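PDB 2E7Z: acetylene hydratase from Pelobacter acetylenicus, which catalyses the hydration of acetylene to acetaldehyde, using a tungsten-bis(molybdopterin guanine dinucleotide) cofactor and a [4Fe-4S] cluster. Local coordinates for residues S329-I337 / N518-M526. Numbering follows the deposited sequence.
Sequences SDLVPISKI and NYRISPTGM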
loop_
_atom_site.group_PDB
_atom_site.type_symbol
_atom_site.label_atom_id
_atom_site.label_comp_id
_atom_site.label_asym_id
_atom_site.label_seq_id
_atom_site.Cartn_x
_atom_site.Cartn_y
_atom_site.Cartn_z
ATOM N N SER A 329 1.263 17.129 15.175
ATOM C CA SER A 329 1.189 17.887 16.416
ATOM C C SER A 329 0.185 19.028 16.399
ATOM O O SER A 329 -0.254 19.461 17.461
ATOM C CB SER A 329 2.586 18.433 16.805
ATOM O OG SER A 329 3.044 19.319 15.789
ATOM N N ASP A 330 -0.198 19.506 15.212
ATOM C CA ASP A 330 -1.062 20.702 15.094
ATOM C C ASP A 330 -2.547 20.325 14.992
ATOM O O ASP A 330 -3.394 21.218 15.043
ATOM C CB ASP A 330 -0.763 21.475 13.793
ATOM C CG ASP A 330 0.574 22.205 13.788
ATOM O OD1 ASP A 330 1.165 22.481 14.870
ATOM O OD2 ASP A 330 1.012 22.524 12.649
ATOM N N LEU A 331 -2.865 19.038 14.818
ATOM C CA LEU A 331 -4.196 18.603 14.357
ATOM C C LEU A 331 -4.857 17.628 15.332
ATOM O O LEU A 331 -4.163 16.968 16.126
ATOM C CB LEU A 331 -4.062 17.928 12.974
ATOM C CG LEU A 331 -3.270 18.660 11.902
ATOM C CD1 LEU A 331 -3.167 17.789 10.634
ATOM C CD2 LEU A 331 -3.940 20.016 11.611
ATOM N N VAL A 332 -6.182 17.521 15.275
ATOM C CA VAL A 332 -6.864 16.462 16.021
ATOM C C VAL A 332 -6.502 15.131 15.382
ATOM O O VAL A 332 -6.713 14.946 14.198
ATOM C CB VAL A 332 -8.389 16.642 16.013
ATOM C CG1 VAL A 332 -9.060 15.500 16.755
ATOM C CG2 VAL A 332 -8.757 17.989 16.641
ATOM N N PRO A 333 -5.903 14.200 16.141
ATOM C CA PRO A 333 -5.483 12.927 15.501
ATOM C C PRO A 333 -6.634 12.170 14.827
ATOM O O PRO A 333 -7.729 12.017 15.393
ATOM C CB PRO A 333 -4.863 12.117 16.665
ATOM C CG PRO A 333 -4.407 13.187 17.597
ATOM C CD PRO A 333 -5.512 14.242 17.555
ATOM N N ILE A 334 -6.352 11.667 13.634
ATOM C CA ILE A 334 -7.300 10.775 12.961
ATOM C C ILE A 334 -7.612 9.591 13.894
ATOM O O ILE A 334 -8.754 9.136 13.984
ATOM C CB ILE A 334 -6.697 10.297 11.650
ATOM C CG1 ILE A 334 -6.701 11.454 10.626
ATOM C CG2 ILE A 334 -7.416 9.063 11.103
ATOM C CD1 ILE A 334 -5.929 11.164 9.330
ATOM N N SER A 335 -6.587 9.100 14.605
ATOM C CA SER A 335 -6.777 7.979 15.499
ATOM C C SER A 335 -7.840 8.251 16.539
ATOM O O SER A 335 -8.576 7.335 16.895
ATOM C CB SER A 335 -5.477 7.663 16.261
ATOM O OG SER A 335 -4.440 7.310 15.348
ATOM N N LYS A 336 -7.913 9.490 17.023
ATOM C CA LYS A 336 -8.886 9.836 18.062
ATOM C C LYS A 336 -10.291 9.933 17.464
ATOM O O LYS A 336 -11.264 9.482 18.055
ATOM C CB LYS A 336 -8.475 11.138 18.732
ATOM C CG LYS A 336 -7.097 11.058 19.386
ATOM C CD LYS A 336 -6.913 12.147 20.423
ATOM C CE LYS A 336 -6.022 11.663 21.557
ATOM N NZ LYS A 336 -6.564 10.432 22.184
ATOM N N ILE A 337 -10.381 10.497 16.247
ATOM C CA ILE A 337 -11.665 10.593 15.526
ATOM C C ILE A 337 -12.218 9.182 15.261
ATOM O O ILE A 337 -13.421 8.960 15.326
ATOM C CB ILE A 337 -11.527 11.458 14.225
ATOM C CG1 ILE A 337 -11.208 12.888 14.657
ATOM C CG2 ILE A 337 -12.817 11.407 13.390
ATOM C CD1 ILE A 337 -10.767 13.807 13.529
ATOM N N ASN A 518 -12.477 21.564 9.263
ATOM C CA ASN A 518 -12.226 22.602 10.254
ATOM C C ASN A 518 -12.011 22.003 11.622
ATOM O O ASN A 518 -11.248 22.559 12.415
ATOM C CB ASN A 518 -13.367 23.622 10.248
ATOM C CG ASN A 518 -13.256 24.579 9.098
ATOM O OD1 ASN A 518 -12.161 24.860 8.635
ATOM N ND2 ASN A 518 -14.392 25.090 8.633
ATOM N N TYR A 519 -12.653 20.871 11.894
ATOM C CA TYR A 519 -12.390 20.159 13.155
ATOM C C TYR A 519 -10.970 19.565 13.195
ATOM O O TYR A 519 -10.248 19.719 14.184
ATOM C CB TYR A 519 -13.444 19.067 13.398
ATOM C CG TYR A 519 -13.188 18.301 14.697
ATOM C CD1 TYR A 519 -13.269 18.924 15.941
ATOM C CD2 TYR A 519 -12.832 16.947 14.668
ATOM C CE1 TYR A 519 -12.994 18.216 17.106
ATOM C CE2 TYR A 519 -12.580 16.231 15.830
ATOM C CZ TYR A 519 -12.667 16.875 17.038
ATOM O OH TYR A 519 -12.394 16.160 18.189
ATOM N N ARG A 520 -10.556 18.916 12.101
ATOM C CA ARG A 520 -9.209 18.371 12.019
ATOM C C ARG A 520 -8.153 19.450 12.334
ATOM O O ARG A 520 -7.193 19.184 13.059
ATOM C CB ARG A 520 -9.018 17.753 10.627
ATOM C CG ARG A 520 -7.641 17.251 10.263
ATOM C CD ARG A 520 -7.287 15.920 10.962
ATOM N NE ARG A 520 -6.114 15.339 10.280
ATOM C CZ ARG A 520 -5.068 14.740 10.858
ATOM N NH1 ARG A 520 -4.931 14.614 12.189
ATOM N NH2 ARG A 520 -4.094 14.313 10.074
ATOM N N ILE A 521 -8.335 20.662 11.784
ATOM C CA ILE A 521 -7.371 21.740 12.015
ATOM C C ILE A 521 -7.694 22.644 13.195
ATOM O O ILE A 521 -6.988 23.633 13.421
ATOM C CB ILE A 521 -7.153 22.589 10.724
ATOM C CG1 ILE A 521 -8.431 23.363 10.370
ATOM C CG2 ILE A 521 -6.675 21.690 9.610
ATOM C CD1 ILE A 521 -8.319 24.279 9.142
ATOM N N SER A 522 -8.730 22.297 13.959
ATOM C CA SER A 522 -9.201 23.193 15.011
ATOM C C SER A 522 -8.125 23.628 16.028
ATOM O O SER A 522 -8.169 24.773 16.477
ATOM C CB SER A 522 -10.462 22.628 15.673
ATOM O OG SER A 522 -10.212 21.365 16.249
ATOM N N PRO A 523 -7.141 22.762 16.387
ATOM C CA PRO A 523 -6.164 23.242 17.392
ATOM C C PRO A 523 -5.324 24.435 16.902
ATOM O O PRO A 523 -4.755 25.148 17.729
ATOM C CB PRO A 523 -5.298 22.011 17.646
ATOM C CG PRO A 523 -6.138 20.850 17.217
ATOM C CD PRO A 523 -6.874 21.364 16.010
ATOM N N THR A 524 -5.259 24.659 15.589
ATOM C CA THR A 524 -4.498 25.788 15.015
ATOM C C THR A 524 -5.213 27.133 15.175
ATOM O O THR A 524 -4.605 28.195 14.965
ATOM C CB THR A 524 -4.250 25.601 13.479
ATOM O OG1 THR A 524 -5.474 25.792 12.768
ATOM C CG2 THR A 524 -3.678 24.208 13.148
ATOM N N GLY A 525 -6.504 27.086 15.505
ATOM C CA GLY A 525 -7.329 28.292 15.537
ATOM C C GLY A 525 -7.718 28.806 14.159
ATOM O O GLY A 525 -8.440 29.803 14.061
ATOM N N MET A 526 -7.269 28.156 13.075
ATOM C CA MET A 526 -7.636 28.573 11.720
ATOM C C MET A 526 -8.787 27.757 11.174
ATOM O O MET A 526 -8.932 26.572 11.505
ATOM C CB MET A 526 -6.457 28.425 10.748
ATOM C CG MET A 526 -5.269 29.351 11.045
ATOM S SD MET A 526 -3.988 29.149 9.801
ATOM C CE MET A 526 -2.917 27.972 10.619
HETATM O O HOH W 1 -3.016 14.776 14.591
#
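V332 and R520 join the loop 330-333 to the end of helix 513-520 by a backbone hydrogen bond, V332 N to R520 O at 2.9 Å. The arginine returns the grip on the same residue: its NH1 donates to V332 O at 2.7 Å, with the oxygen nearly in the guanidinium plane but the donor well above the carbonyl plane. A bend at chi2 (75°) carries the guanidinium across to the loop and slots it between two aliphatic groups, L331 CD1 3.5 Å above one face and I334 CG1 over the other. A water that donates to L331 O accepts a weak hydrogen bond from R520 NH1, and E470 adds a long, weak ion pair. Next along the loop, V332 CG2 makes a CH-pi contact over the face of the Y519 ring, 4.2 Å from its centroid, while I337 CG1 meets the ring edge. P523 packs its ring against D330 O, CB coming to 3.3 Å. A leucine in place of R520 would probably leave V332 O without its side-chain donor and L331 and I334 without the flat group they enclose. R520 thus joins helix end to loop through paired bonds to V332, backbone O accepting and NH1 donating, and through both guanidinium faces.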